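PDB 7DP0: nitroreductase family protein, which catalyses the FMN- and NADPH-dependent reduction of nitro compounds and takes part in the breakdown of dinitroaniline herbicides. Local coordinates for residues 136-141 / 199-204; 108-113 / 210-215; 64-69 / 186-191; 101-106 / 215-220. All blocks are in the same frame, centred on the assembly; numbering follows the deposited sequence.

Contact 1 of 4, residues 136-141 / 199-204; sequences VMLFLH and SGLAIG
Ser199 faces Leu140 across the antiparallel strands 136-141 and 199-204. Leu140 N donates to Ser199 O at 2.8 Å, and a longer bond runs back from Ser199 N to Leu140 O. The Ser199 hydroxyl stays with its own strand and donates to Gly200 O; OG also has a weak bond to Gln175 O on strand 171-175. Gly200 forms a non-hydrogen-bonded pair with Phe139. Gly200 CA makes a CA-H...O contact of 3.1 Å with Leu138 O, and Phe139 CD1 lies 4.0 Å from the same CA. Leu201 pairs with Leu138 through two backbone bonds, one of them a short 2.6 Å from Leu201 N to Leu138 O. Leu138 CB and Leu201 CB meet at 3.9 Å. Ala202 receives the end of Met137. The Met137 chain leaves with CG anti to the backbone N (chi1 174°), then bends twice. This folds Met137 CE back across the strand gap to 3.7 Å from Ala202 CB. Ile203 N donates to Val136 O at 2.9 Å; the return bond is weak. Ile203 CD1 reaches along the sheet to Leu138 CB, 4.0 Å away. The leucines, Val136 and Ile203 share one face, where helix 148-167 packs on Leu138, Leu140 and Ile203. Met137, Phe139 and Ala202 lie on the other. These are the two inner strands of the four this chain gives to the antiparallel sheet of the alpha+beta nitroreductase fold.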
loop_
_atom_site.group_PDB
_atom_site.type_symbol
_atom_site.label_atom_id
_atom_site.label_comp_id
_atom_site.label_asym_id
_atom_site.label_seq_id
_atom_site.Cartn_x
_atom_site.Cartn_y
_atom_site.Cartn_z
ATOM N N VAL A 136 -3.982 2.860 21.667
ATOM C CA VAL A 136 -4.950 2.583 20.621
ATOM C C VAL A 136 -4.414 1.515 19.678
ATOM O O VAL A 136 -3.236 1.540 19.312
ATOM C CB VAL A 136 -5.296 3.872 19.808
ATOM C CG1 VAL A 136 -5.843 3.532 18.432
ATOM C CG2 VAL A 136 -6.260 4.764 20.571
ATOM N N MET A 137 -5.266 0.556 19.324
ATOM C CA MET A 137 -4.928 -0.428 18.295
ATOM C C MET A 137 -5.935 -0.373 17.178
ATOM O O MET A 137 -7.148 -0.461 17.415
ATOM C CB MET A 137 -4.867 -1.846 18.884
ATOM C CG MET A 137 -4.656 -2.941 17.834
ATOM S SD MET A 137 -3.051 -2.828 16.991
ATOM C CE MET A 137 -1.938 -2.747 18.384
ATOM N N LEU A 138 -5.429 -0.224 15.961
ATOM C CA LEU A 138 -6.259 -0.240 14.773
ATOM C C LEU A 138 -6.139 -1.620 14.124
ATOM O O LEU A 138 -5.027 -2.117 13.935
ATOM C CB LEU A 138 -5.826 0.878 13.789
ATOM C CG LEU A 138 -6.500 0.956 12.411
ATOM C CD1 LEU A 138 -6.337 2.369 11.903
ATOM C CD2 LEU A 138 -5.936 -0.036 11.383
ATOM N N PHE A 139 -7.266 -2.229 13.775
ATOM C CA PHE A 139 -7.248 -3.503 13.048
ATOM C C PHE A 139 -7.768 -3.336 11.622
ATOM O O PHE A 139 -8.905 -2.911 11.414
ATOM C CB PHE A 139 -8.051 -4.564 13.791
ATOM C CG PHE A 139 -7.355 -5.103 15.011
ATOM C CD1 PHE A 139 -6.223 -5.894 14.885
ATOM C CD2 PHE A 139 -7.836 -4.816 16.280
ATOM C CE1 PHE A 139 -5.573 -6.393 15.995
ATOM C CE2 PHE A 139 -7.196 -5.310 17.413
ATOM C CZ PHE A 139 -6.064 -6.105 17.273
ATOM N N LEU A 140 -6.910 -3.626 10.646
ATOM C CA LEU A 140 -7.247 -3.466 9.228
ATOM C C LEU A 140 -7.660 -4.799 8.604
ATOM O O LEU A 140 -6.878 -5.755 8.588
ATOM C CB LEU A 140 -6.056 -2.861 8.470
ATOM C CG LEU A 140 -6.109 -2.694 6.943
ATOM C CD1 LEU A 140 -7.304 -1.899 6.506
ATOM C CD2 LEU A 140 -4.821 -2.029 6.445
ATOM N N HIS A 141 -8.866 -4.835 8.046
ATOM C CA HIS A 141 -9.446 -6.069 7.534
ATOM C C HIS A 141 -10.323 -5.793 6.297
ATOM O O HIS A 141 -10.611 -4.643 5.955
ATOM C CB HIS A 141 -10.244 -6.760 8.649
ATOM C CG HIS A 141 -11.240 -5.866 9.300
ATOM N ND1 HIS A 141 -12.564 -5.796 8.881
ATOM C CD2 HIS A 141 -11.132 -4.951 10.294
ATOM C CE1 HIS A 141 -13.210 -4.916 9.606
ATOM N NE2 HIS A 141 -12.363 -4.377 10.482
ATOM N N SER A 199 -3.846 -6.793 9.159
ATOM C CA SER A 199 -2.803 -6.264 10.015
ATOM C C SER A 199 -3.377 -5.408 11.131
ATOM O O SER A 199 -4.494 -4.910 11.030
ATOM C CB SER A 199 -1.817 -5.433 9.190
ATOM O OG SER A 199 -0.748 -4.959 9.992
ATOM N N GLY A 200 -2.611 -5.248 12.201
ATOM C CA GLY A 200 -2.957 -4.276 13.211
ATOM C C GLY A 200 -2.121 -3.037 12.997
ATOM O O GLY A 200 -1.143 -3.080 12.264
ATOM N N LEU A 201 -2.498 -1.940 13.647
ATOM C CA LEU A 201 -1.673 -0.742 13.640
ATOM C C LEU A 201 -1.717 -0.116 15.030
ATOM O O LEU A 201 -2.727 0.475 15.424
ATOM C CB LEU A 201 -2.153 0.252 12.572
ATOM C CG LEU A 201 -1.247 1.484 12.454
ATOM C CD1 LEU A 201 0.089 1.105 11.762
ATOM C CD2 LEU A 201 -1.949 2.616 11.704
ATOM N N ALA A 202 -0.628 -0.272 15.781
ATOM C CA ALA A 202 -0.539 0.351 17.092
ATOM C C ALA A 202 -0.410 1.853 16.881
ATOM O O ALA A 202 0.358 2.291 16.041
ATOM C CB ALA A 202 0.638 -0.200 17.880
ATOM N N ILE A 203 -1.169 2.635 17.641
ATOM C CA ILE A 203 -1.168 4.081 17.467
ATOM C C ILE A 203 -1.040 4.770 18.817
ATOM O O ILE A 203 -1.744 4.428 19.794
ATOM C CB ILE A 203 -2.461 4.594 16.754
ATOM C CG1 ILE A 203 -2.656 3.938 15.391
ATOM C CG2 ILE A 203 -2.446 6.133 16.593
ATOM C CD1 ILE A 203 -4.016 4.243 14.799
ATOM N N GLY A 204 -0.154 5.757 18.873
ATOM C CA GLY A 204 -0.017 6.548 20.081
ATOM C C GLY A 204 1.089 7.568 19.912
ATOM O O GLY A 204 1.527 7.859 18.803
#

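Contact 2 of 4, residues 108-113 / 210-215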
loop_
_atom_site.group_PDB
_atom_site.type_symbol
_atom_site.label_atom_id
_atom_site.label_comp_id
_atom_site.label_asym_id
_atom_site.label_seq_id
_atom_site.Cartn_x
_atom_site.Cartn_y
_atom_site.Cartn_z
ATOM N N TYR A 108 17.175 -5.491 18.285
ATOM C CA TYR A 108 17.557 -6.160 19.527
ATOM C C TYR A 108 18.870 -5.597 20.057
ATOM O O TYR A 108 19.071 -5.536 21.271
ATOM C CB TYR A 108 17.636 -7.675 19.315
ATOM C CG TYR A 108 16.251 -8.270 19.188
ATOM C CD1 TYR A 108 15.438 -8.443 20.302
ATOM C CD2 TYR A 108 15.738 -8.605 17.943
ATOM C CE1 TYR A 108 14.164 -8.958 20.181
ATOM C CE2 TYR A 108 14.469 -9.118 17.810
ATOM C CZ TYR A 108 13.686 -9.291 18.930
ATOM O OH TYR A 108 12.422 -9.807 18.788
ATOM N N ALA A 109 19.746 -5.186 19.137
ATOM C CA ALA A 109 20.995 -4.503 19.480
ATOM C C ALA A 109 20.721 -3.182 20.174
ATOM O O ALA A 109 21.393 -2.831 21.148
ATOM C CB ALA A 109 21.846 -4.263 18.240
ATOM N N SER A 110 19.728 -2.456 19.666
ATOM C CA SER A 110 19.341 -1.177 20.239
ATOM C C SER A 110 18.824 -1.368 21.669
ATOM O O SER A 110 18.962 -0.484 22.511
ATOM C CB SER A 110 18.297 -0.495 19.362
ATOM O OG SER A 110 17.004 -0.976 19.662
ATOM N N LEU A 111 18.249 -2.531 21.951
ATOM C CA LEU A 111 17.808 -2.846 23.306
ATOM C C LEU A 111 19.023 -3.306 24.122
ATOM O O LEU A 111 20.164 -2.964 23.796
ATOM C CB LEU A 111 16.717 -3.925 23.286
ATOM C CG LEU A 111 15.347 -3.518 22.731
ATOM C CD1 LEU A 111 14.765 -4.622 21.864
ATOM C CD2 LEU A 111 14.384 -3.179 23.851
ATOM N N GLY A 112 18.792 -4.065 25.185
ATOM C CA GLY A 112 19.895 -4.545 25.999
ATOM C C GLY A 112 19.819 -6.051 26.151
ATOM O O GLY A 112 19.931 -6.580 27.253
ATOM N N ILE A 113 19.638 -6.739 25.027
ATOM C CA ILE A 113 19.529 -8.195 25.005
ATOM C C ILE A 113 20.541 -8.835 24.043
ATOM O O ILE A 113 20.623 -8.453 22.868
ATOM C CB ILE A 113 18.107 -8.644 24.603
ATOM C CG1 ILE A 113 17.052 -8.061 25.551
ATOM C CG2 ILE A 113 18.025 -10.152 24.563
ATOM C CD1 ILE A 113 15.619 -8.158 25.028
ATOM N N ALA A 210 13.287 6.600 23.902
ATOM C CA ALA A 210 13.480 5.157 23.946
ATOM C C ALA A 210 14.454 4.749 22.859
ATOM O O ALA A 210 14.302 5.134 21.702
ATOM C CB ALA A 210 12.175 4.425 23.788
ATOM N N PRO A 211 15.503 4.017 23.251
ATOM C CA PRO A 211 16.551 3.554 22.336
ATOM C C PRO A 211 15.967 2.707 21.206
ATOM O O PRO A 211 16.418 2.769 20.058
ATOM C CB PRO A 211 17.466 2.720 23.244
ATOM C CG PRO A 211 17.200 3.239 24.619
ATOM C CD PRO A 211 15.761 3.611 24.642
ATOM N N VAL A 212 14.937 1.934 21.526
ATOM C CA VAL A 212 14.311 1.102 20.522
ATOM C C VAL A 212 13.679 1.993 19.427
ATOM O O VAL A 212 13.400 1.523 18.330
ATOM C CB VAL A 212 13.248 0.157 21.146
ATOM C CG1 VAL A 212 11.920 0.882 21.359
ATOM C CG2 VAL A 212 13.036 -1.056 20.269
ATOM N N ASN A 213 13.506 3.283 19.712
ATOM C CA ASN A 213 12.959 4.197 18.707
ATOM C C ASN A 213 14.006 5.052 18.012
ATOM O O ASN A 213 13.652 5.892 17.189
ATOM C CB ASN A 213 11.906 5.114 19.340
ATOM C CG ASN A 213 10.624 4.372 19.687
ATOM O OD1 ASN A 213 10.288 3.389 19.050
ATOM N ND2 ASN A 213 9.918 4.836 20.710
ATOM N N ARG A 214 15.290 4.806 18.290
ATOM C CA ARG A 214 16.345 5.723 17.841
ATOM C C ARG A 214 17.383 5.119 16.893
ATOM O O ARG A 214 18.191 5.845 16.318
ATOM C CB ARG A 214 17.104 6.322 19.041
ATOM C CG ARG A 214 16.310 7.262 19.927
ATOM C CD ARG A 214 17.269 8.118 20.771
ATOM N NE ARG A 214 16.678 9.386 21.202
ATOM C CZ ARG A 214 16.497 10.442 20.408
ATOM N NH1 ARG A 214 16.841 10.387 19.124
ATOM N NH2 ARG A 214 15.953 11.553 20.893
ATOM N N TRP A 215 17.390 3.802 16.739
ATOM C CA TRP A 215 18.386 3.192 15.875
ATOM C C TRP A 215 18.030 3.428 14.414
ATOM O O TRP A 215 16.855 3.418 14.049
ATOM C CB TRP A 215 18.500 1.701 16.177
ATOM C CG TRP A 215 17.173 1.029 16.180
ATOM C CD1 TRP A 215 16.242 1.070 17.171
ATOM C CD2 TRP A 215 16.616 0.217 15.137
ATOM N NE1 TRP A 215 15.132 0.338 16.812
ATOM C CE2 TRP A 215 15.338 -0.198 15.568
ATOM C CE3 TRP A 215 17.072 -0.193 13.881
ATOM C CZ2 TRP A 215 14.509 -1.008 14.788
ATOM C CZ3 TRP A 215 16.246 -1.002 13.105
ATOM C CH2 TRP A 215 14.980 -1.402 13.565
#
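Ser110 and Val212 bring their CA atoms to 5.5 Å, where the last turn of helix 96-110 meets a short 3-10 turn, and no hydrogen bond joins the two backbones. The 3-10 turn spans 211-213. It is closed by Asn213 N to Ala210 O and Arg214 N to Pro211 O. The pairing is a helix C-terminus packed on a loop turn, within the nitroreductase fold but well out from the centre of the chain. Ser110 carries most of it. Its OG sits between the backbone N and the carbonyl carbon (chi1 84°), where it hydrogen-bonds to Leu107 O one helix turn back. Ser110 OG also lies 3.5 Å from Val212 CA. On the backbone side, Ser110 O rests 3.6 Å from Pro211 CB. Leu111, the first residue to leave the helix, runs alongside Val212; Leu111 CG is 4.2 Å from Val212 CG2. Trp215 completes the contact through the pyrrole part of its indole. Arg19 makes a cation-pi contact with this ring, and Ala23 packs on Val212. Ser110 CB lies 3.4 Å from Trp215 CD1, and Ser110 OG approaches the ring obliquely. Pro211 O and Val212 CA are in plane at the indole edge. There the indole N-H makes a weak, bent bond: Trp215 NE1 to Val212 O is 2.6 Å, with an angle of 127° at the hydrogen.

Contact 3 of 4, residues 64-69 / 186-191; sequences QAVQDA and RAELGL
The Glu188 carboxylate is the flat group here, and the methyls of Ala65 and Ala69 both lie off its plane on the same side. Each methyl sits by a different oxygen: Ala65 CB is 3.4 Å from Glu188 OE2, and Ala69 CB is 3.9 Å from Glu188 OE1. No hydrogen bond crosses between the segments. OE2 does have a hydrogen-bond partner just beyond one of them. Glu188 CG is anti to the backbone N (chi1 -170°), and the chain then bends at chi2. This lays the carboxylate along helix 60-74 and leaves Glu188 CG 3.8 Å from Val66 CA. Deeper in, Val66 CG2 meets Leu189 CD2 at 3.8 Å. Both side chains also touch Phe139 of the sheet. Arg62, one turn before Val66 on its helix, donates through NH2 to Glu188 O, and Gln229 of the second subunit donates to Leu189 O. Helix 182-189 ends at once after this contact. Gly190, with positive phi, is the C-prime residue: Leu191 N bonds to Arg186 O at 2.8 Å, and Gly190 N bonds weakly to Ala187 O. The result is a helix-helix contact over the sheet, closed at one end by a Schellman motif.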
loop_
_atom_site.group_PDB
_atom_site.type_symbol
_atom_site.label_atom_id
_atom_site.label_comp_id
_atom_site.label_asym_id
_atom_site.label_seq_id
_atom_site.Cartn_x
_atom_site.Cartn_y
_atom_site.Cartn_z
ATOM N N GLN A 64 -8.261 -3.934 25.863
ATOM C CA GLN A 64 -7.790 -4.820 26.907
ATOM C C GLN A 64 -8.320 -6.247 26.693
ATOM O O GLN A 64 -7.609 -7.235 26.920
ATOM C CB GLN A 64 -8.236 -4.283 28.277
ATOM C CG GLN A 64 -7.570 -4.947 29.436
ATOM C CD GLN A 64 -6.059 -4.900 29.330
ATOM O OE1 GLN A 64 -5.432 -5.854 28.868
ATOM N NE2 GLN A 64 -5.465 -3.794 29.765
ATOM N N ALA A 65 -9.557 -6.356 26.212
ATOM C CA ALA A 65 -10.146 -7.665 25.950
ATOM C C ALA A 65 -9.409 -8.417 24.850
ATOM O O ALA A 65 -9.097 -9.601 25.006
ATOM C CB ALA A 65 -11.611 -7.529 25.597
ATOM N N VAL A 66 -9.106 -7.723 23.753
ATOM C CA VAL A 66 -8.372 -8.329 22.648
ATOM C C VAL A 66 -7.035 -8.861 23.154
ATOM O O VAL A 66 -6.696 -10.024 22.903
ATOM C CB VAL A 66 -8.121 -7.327 21.493
ATOM C CG1 VAL A 66 -7.220 -7.935 20.405
ATOM C CG2 VAL A 66 -9.439 -6.843 20.894
ATOM N N GLN A 67 -6.299 -8.031 23.896
ATOM C CA GLN A 67 -5.016 -8.462 24.441
ATOM C C GLN A 67 -5.178 -9.737 25.263
ATOM O O GLN A 67 -4.407 -10.673 25.085
ATOM C CB GLN A 67 -4.364 -7.362 25.302
ATOM C CG GLN A 67 -4.011 -6.082 24.544
ATOM C CD GLN A 67 -3.362 -5.023 25.432
ATOM O OE1 GLN A 67 -2.423 -5.303 26.159
ATOM N NE2 GLN A 67 -3.908 -3.809 25.406
ATOM N N ASP A 68 -6.178 -9.760 26.149
ATOM C CA ASP A 68 -6.403 -10.904 27.030
ATOM C C ASP A 68 -6.720 -12.175 26.244
ATOM O O ASP A 68 -6.164 -13.253 26.519
ATOM C CB ASP A 68 -7.544 -10.623 28.009
ATOM C CG ASP A 68 -7.182 -9.579 29.044
ATOM O OD1 ASP A 68 -5.988 -9.224 29.149
ATOM O OD2 ASP A 68 -8.092 -9.137 29.775
ATOM N N ALA A 69 -7.594 -12.033 25.252
ATOM C CA ALA A 69 -8.026 -13.165 24.438
ATOM C C ALA A 69 -6.834 -13.775 23.712
ATOM O O ALA A 69 -6.676 -15.002 23.658
ATOM C CB ALA A 69 -9.097 -12.732 23.451
ATOM N N ARG A 186 -10.683 -11.673 15.358
ATOM C CA ARG A 186 -11.960 -11.408 14.698
ATOM C C ARG A 186 -13.127 -11.714 15.672
ATOM O O ARG A 186 -14.086 -10.937 15.773
ATOM C CB ARG A 186 -12.093 -12.230 13.394
ATOM C CG ARG A 186 -11.148 -11.782 12.209
ATOM C CD ARG A 186 -11.332 -12.641 10.901
ATOM N NE ARG A 186 -12.138 -13.830 11.160
ATOM C CZ ARG A 186 -11.704 -15.084 11.151
ATOM N NH1 ARG A 186 -10.441 -15.361 10.871
ATOM N NH2 ARG A 186 -12.555 -16.066 11.414
ATOM N N ALA A 187 -13.037 -12.814 16.420
ATOM C CA ALA A 187 -14.128 -13.178 17.341
ATOM C C ALA A 187 -14.298 -12.128 18.437
ATOM O O ALA A 187 -15.422 -11.774 18.807
ATOM C CB ALA A 187 -13.889 -14.556 17.971
ATOM N N GLU A 188 -13.175 -11.626 18.945
ATOM C CA GLU A 188 -13.198 -10.665 20.033
ATOM C C GLU A 188 -13.762 -9.333 19.557
ATOM O O GLU A 188 -14.451 -8.630 20.293
ATOM C CB GLU A 188 -11.797 -10.470 20.615
ATOM C CG GLU A 188 -11.803 -9.679 21.888
ATOM C CD GLU A 188 -12.743 -10.285 22.911
ATOM O OE1 GLU A 188 -12.759 -11.536 23.048
ATOM O OE2 GLU A 188 -13.488 -9.513 23.550
ATOM N N LEU A 189 -13.457 -8.979 18.320
ATOM C CA LEU A 189 -13.931 -7.716 17.781
ATOM C C LEU A 189 -15.402 -7.797 17.340
ATOM O O LEU A 189 -16.065 -6.772 17.138
ATOM C CB LEU A 189 -13.039 -7.287 16.615
ATOM C CG LEU A 189 -11.554 -7.001 16.862
ATOM C CD1 LEU A 189 -10.895 -6.698 15.528
ATOM C CD2 LEU A 189 -11.339 -5.829 17.800
ATOM N N GLY A 190 -15.911 -9.020 17.218
ATOM C CA GLY A 190 -17.260 -9.249 16.732
ATOM C C GLY A 190 -17.314 -9.267 15.219
ATOM O O GLY A 190 -18.358 -9.026 14.632
ATOM N N LEU A 191 -16.189 -9.556 14.570
ATOM C CA LEU A 191 -16.182 -9.621 13.113
ATOM C C LEU A 191 -16.551 -11.035 12.638
ATOM O O LEU A 191 -16.134 -12.020 13.238
ATOM C CB LEU A 191 -14.817 -9.197 12.554
ATOM C CG LEU A 191 -14.376 -7.746 12.777
ATOM C CD1 LEU A 191 -12.913 -7.574 12.374
ATOM C CD2 LEU A 191 -15.245 -6.750 12.003
#

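Contact 4 of 4, residues 101-106 / 215-220; sequences FGVGEA and WPVPRV. With FMN (flavin mononucleotide), chain C.
Ala106 and Val103 of helix 96-110 press on the six-membered ring of Trp215, and this is the tight part of the contact. Ala106 CB comes to 3.3 Å from Trp215 CE3. Val103 CG2 instead meets the indole edge in plane, 3.6 Å from Trp215 CH2. Ala106 C stands over one face of the indole. Val217 CG2 stands over the opposite face, 3.6 Å above the plane and offset toward the rim. Val217 CG1 is anti to the backbone N (chi1 -170°) and reaches inward to both Val103 CG2 and the cofactor; Val217 CG1 lies 3.3 Å from FMN O5'. Val103 CG2 also touches the ribityl chain, at 3.2 Å from FMN O4'. The two valines thus line the cofactor tail with methyl groups. FMN lies here at the dimer interface, as in other nitroreductases. Arg219 NH2 donates to the phosphate atom FMN O3P at 2.8 Å in a nearly straight bond (175°), with O3P in the guanidinium plane. Arg219 NH1 donates to Pro218 O at 2.9 Å, also in that plane, which helps to fix the rotation of the group. From the second subunit, Ala44 O accepts a bond from Arg219 NH2, and Arg43 NH2 donates to Val217 O. The outer side is looser. Pro218 lies at the exposed rim, and Pro218 CD stays 4.3 Å from Val103 CG2.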
loop_
_atom_site.group_PDB
_atom_site.type_symbol
_atom_site.label_atom_id
_atom_site.label_comp_id
_atom_site.label_asym_id
_atom_site.label_seq_id
_atom_site.Cartn_x
_atom_site.Cartn_y
_atom_site.Cartn_z
ATOM N N PHE A 101 16.347 -10.082 9.052
ATOM C CA PHE A 101 17.260 -10.266 10.169
ATOM C C PHE A 101 18.239 -9.108 10.341
ATOM O O PHE A 101 18.710 -8.849 11.447
ATOM C CB PHE A 101 17.938 -11.614 10.006
ATOM C CG PHE A 101 16.948 -12.744 9.980
ATOM C CD1 PHE A 101 16.694 -13.445 8.814
ATOM C CD2 PHE A 101 16.213 -13.046 11.116
ATOM C CE1 PHE A 101 15.768 -14.467 8.797
ATOM C CE2 PHE A 101 15.283 -14.056 11.110
ATOM C CZ PHE A 101 15.059 -14.776 9.952
ATOM N N GLY A 102 18.556 -8.428 9.247
ATOM C CA GLY A 102 19.330 -7.207 9.329
ATOM C C GLY A 102 18.604 -6.199 10.214
ATOM O O GLY A 102 19.215 -5.602 11.102
ATOM N N VAL A 103 17.300 -6.006 9.986
ATOM C CA VAL A 103 16.528 -5.078 10.811
ATOM C C VAL A 103 16.378 -5.625 12.240
ATOM O O VAL A 103 16.438 -4.866 13.213
ATOM C CB VAL A 103 15.132 -4.765 10.195
ATOM C CG1 VAL A 103 14.037 -5.786 10.608
ATOM C CG2 VAL A 103 14.702 -3.369 10.592
ATOM N N GLY A 104 16.196 -6.940 12.358
ATOM C CA GLY A 104 16.087 -7.615 13.641
ATOM C C GLY A 104 17.315 -7.374 14.502
ATOM O O GLY A 104 17.209 -7.011 15.677
ATOM N N GLU A 105 18.479 -7.604 13.895
ATOM C CA GLU A 105 19.786 -7.387 14.514
ATOM C C GLU A 105 19.925 -6.003 15.128
ATOM O O GLU A 105 20.395 -5.858 16.250
ATOM C CB GLU A 105 20.874 -7.569 13.461
ATOM C CG GLU A 105 22.280 -7.224 13.913
ATOM C CD GLU A 105 23.277 -7.520 12.822
ATOM O OE1 GLU A 105 22.811 -7.789 11.690
ATOM O OE2 GLU A 105 24.497 -7.501 13.091
ATOM N N ALA A 106 19.542 -4.990 14.356
ATOM C CA ALA A 106 19.554 -3.601 14.800
ATOM C C ALA A 106 18.611 -3.361 15.987
ATOM O O ALA A 106 19.000 -2.752 16.987
ATOM C CB ALA A 106 19.199 -2.690 13.640
ATOM N N TRP A 215 17.390 3.802 16.739
ATOM C CA TRP A 215 18.386 3.192 15.875
ATOM C C TRP A 215 18.030 3.428 14.414
ATOM O O TRP A 215 16.855 3.418 14.049
ATOM C CB TRP A 215 18.500 1.701 16.177
ATOM C CG TRP A 215 17.173 1.029 16.180
ATOM C CD1 TRP A 215 16.242 1.070 17.171
ATOM C CD2 TRP A 215 16.616 0.217 15.137
ATOM N NE1 TRP A 215 15.132 0.338 16.812
ATOM C CE2 TRP A 215 15.338 -0.198 15.568
ATOM C CE3 TRP A 215 17.072 -0.193 13.881
ATOM C CZ2 TRP A 215 14.509 -1.008 14.788
ATOM C CZ3 TRP A 215 16.246 -1.002 13.105
ATOM C CH2 TRP A 215 14.980 -1.402 13.565
ATOM N N PRO A 216 19.049 3.637 13.564
ATOM C CA PRO A 216 18.859 3.839 12.121
ATOM C C PRO A 216 18.368 2.572 11.408
ATOM O O PRO A 216 19.039 1.547 11.440
ATOM C CB PRO A 216 20.259 4.242 11.643
ATOM C CG PRO A 216 21.174 3.620 12.627
ATOM C CD PRO A 216 20.468 3.750 13.942
ATOM N N VAL A 217 17.198 2.629 10.796
ATOM C CA VAL A 217 16.654 1.452 10.116
ATOM C C VAL A 217 17.135 1.398 8.663
ATOM O O VAL A 217 17.016 2.373 7.929
ATOM C CB VAL A 217 15.127 1.441 10.158
ATOM C CG1 VAL A 217 14.573 0.091 9.675
ATOM C CG2 VAL A 217 14.643 1.776 11.564
ATOM N N PRO A 218 17.711 0.261 8.258
ATOM C CA PRO A 218 18.306 0.080 6.924
ATOM C C PRO A 218 17.288 -0.053 5.782
ATOM O O PRO A 218 16.112 -0.343 6.021
ATOM C CB PRO A 218 19.129 -1.212 7.086
ATOM C CG PRO A 218 18.406 -1.960 8.173
ATOM C CD PRO A 218 17.930 -0.910 9.128
ATOM N N ARG A 219 17.747 0.216 4.559
ATOM C CA ARG A 219 16.994 -0.057 3.332
ATOM C C ARG A 219 18.013 -0.455 2.279
ATOM O O ARG A 219 19.119 0.073 2.289
ATOM C CB ARG A 219 16.200 1.168 2.853
ATOM C CG ARG A 219 14.937 1.543 3.660
ATOM C CD ARG A 219 13.924 0.431 3.767
ATOM N NE ARG A 219 12.702 0.951 4.372
ATOM C CZ ARG A 219 12.547 1.118 5.688
ATOM N NH1 ARG A 219 13.533 0.780 6.518
ATOM N NH2 ARG A 219 11.418 1.622 6.176
ATOM N N VAL A 220 17.662 -1.349 1.357
ATOM C CA VAL A 220 18.591 -1.659 0.261
ATOM C C VAL A 220 18.724 -0.437 -0.639
ATOM O O VAL A 220 17.845 0.437 -0.646
ATOM C CB VAL A 220 18.128 -2.844 -0.596
ATOM C CG1 VAL A 220 17.963 -4.096 0.259
ATOM C CG2 VAL A 220 16.812 -2.483 -1.309
HETATM N N1 FMN C . 7.124 -4.852 13.377
HETATM C C2 FMN C . 6.982 -5.644 14.516
HETATM O O2 FMN C . 7.752 -5.559 15.462
HETATM N N3 FMN C . 5.963 -6.561 14.644
HETATM C C4 FMN C . 5.050 -6.720 13.637
HETATM O O4 FMN C . 4.129 -7.531 13.783
HETATM C C4A FMN C . 5.188 -5.950 12.481
HETATM N N5 FMN C . 4.273 -6.110 11.474
HETATM C C5A FMN C . 4.338 -5.355 10.325
HETATM C C6 FMN C . 3.382 -5.551 9.348
HETATM C C7 FMN C . 3.420 -4.805 8.182
HETATM C C7M FMN C . 2.383 -4.987 7.109
HETATM C C8 FMN C . 4.419 -3.872 8.005
HETATM C C8M FMN C . 4.416 -3.082 6.738
HETATM C C9 FMN C . 5.391 -3.684 8.981
HETATM C C9A FMN C . 5.358 -4.420 10.160
HETATM N N10 FMN C . 6.310 -4.252 11.173
HETATM C C10 FMN C . 6.221 -5.007 12.339
HETATM C "C1'" FMN C . 7.402 -3.232 11.021
HETATM C "C2'" FMN C . 8.543 -3.690 10.105
HETATM O "O2'" FMN C . 9.418 -4.562 10.780
HETATM C "C3'" FMN C . 9.268 -2.433 9.623
HETATM O "O3'" FMN C . 8.347 -1.725 8.829
HETATM C "C4'" FMN C . 10.565 -2.639 8.828
HETATM O "O4'" FMN C . 11.612 -3.157 9.640
HETATM C "C5'" FMN C . 11.021 -1.273 8.341
HETATM O "O5'" FMN C . 11.380 -0.494 9.480
HETATM P P FMN C . 10.647 0.905 9.798
HETATM O O1P FMN C . 10.853 1.236 11.266
HETATM O O2P FMN C . 9.172 0.850 9.517
HETATM O O3P FMN C . 11.272 1.977 8.913
#

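In the fold
Contact 1 is the core of the set, wholly buried and the only one held by backbone hydrogen bonds between its segments. Contact 3 lies beside it: Val66, Leu189 and Leu191 pack on Phe139 and His141, so the helix pair covers the sheet while Glu188 lies at its partly exposed side. Contact 4 lies on the opposite side of the chain's centre from contact 3, and contact 2 is on the same side as contact 4. These two share Trp215 and helix 96-110. Contact 2 is a partly exposed packing at the helix end. Contact 4 is mostly buried, with Pro218 at its exposed rim, and adds a hydrogen bond from Arg219 to the FMN phosphate and partners from the second subunit.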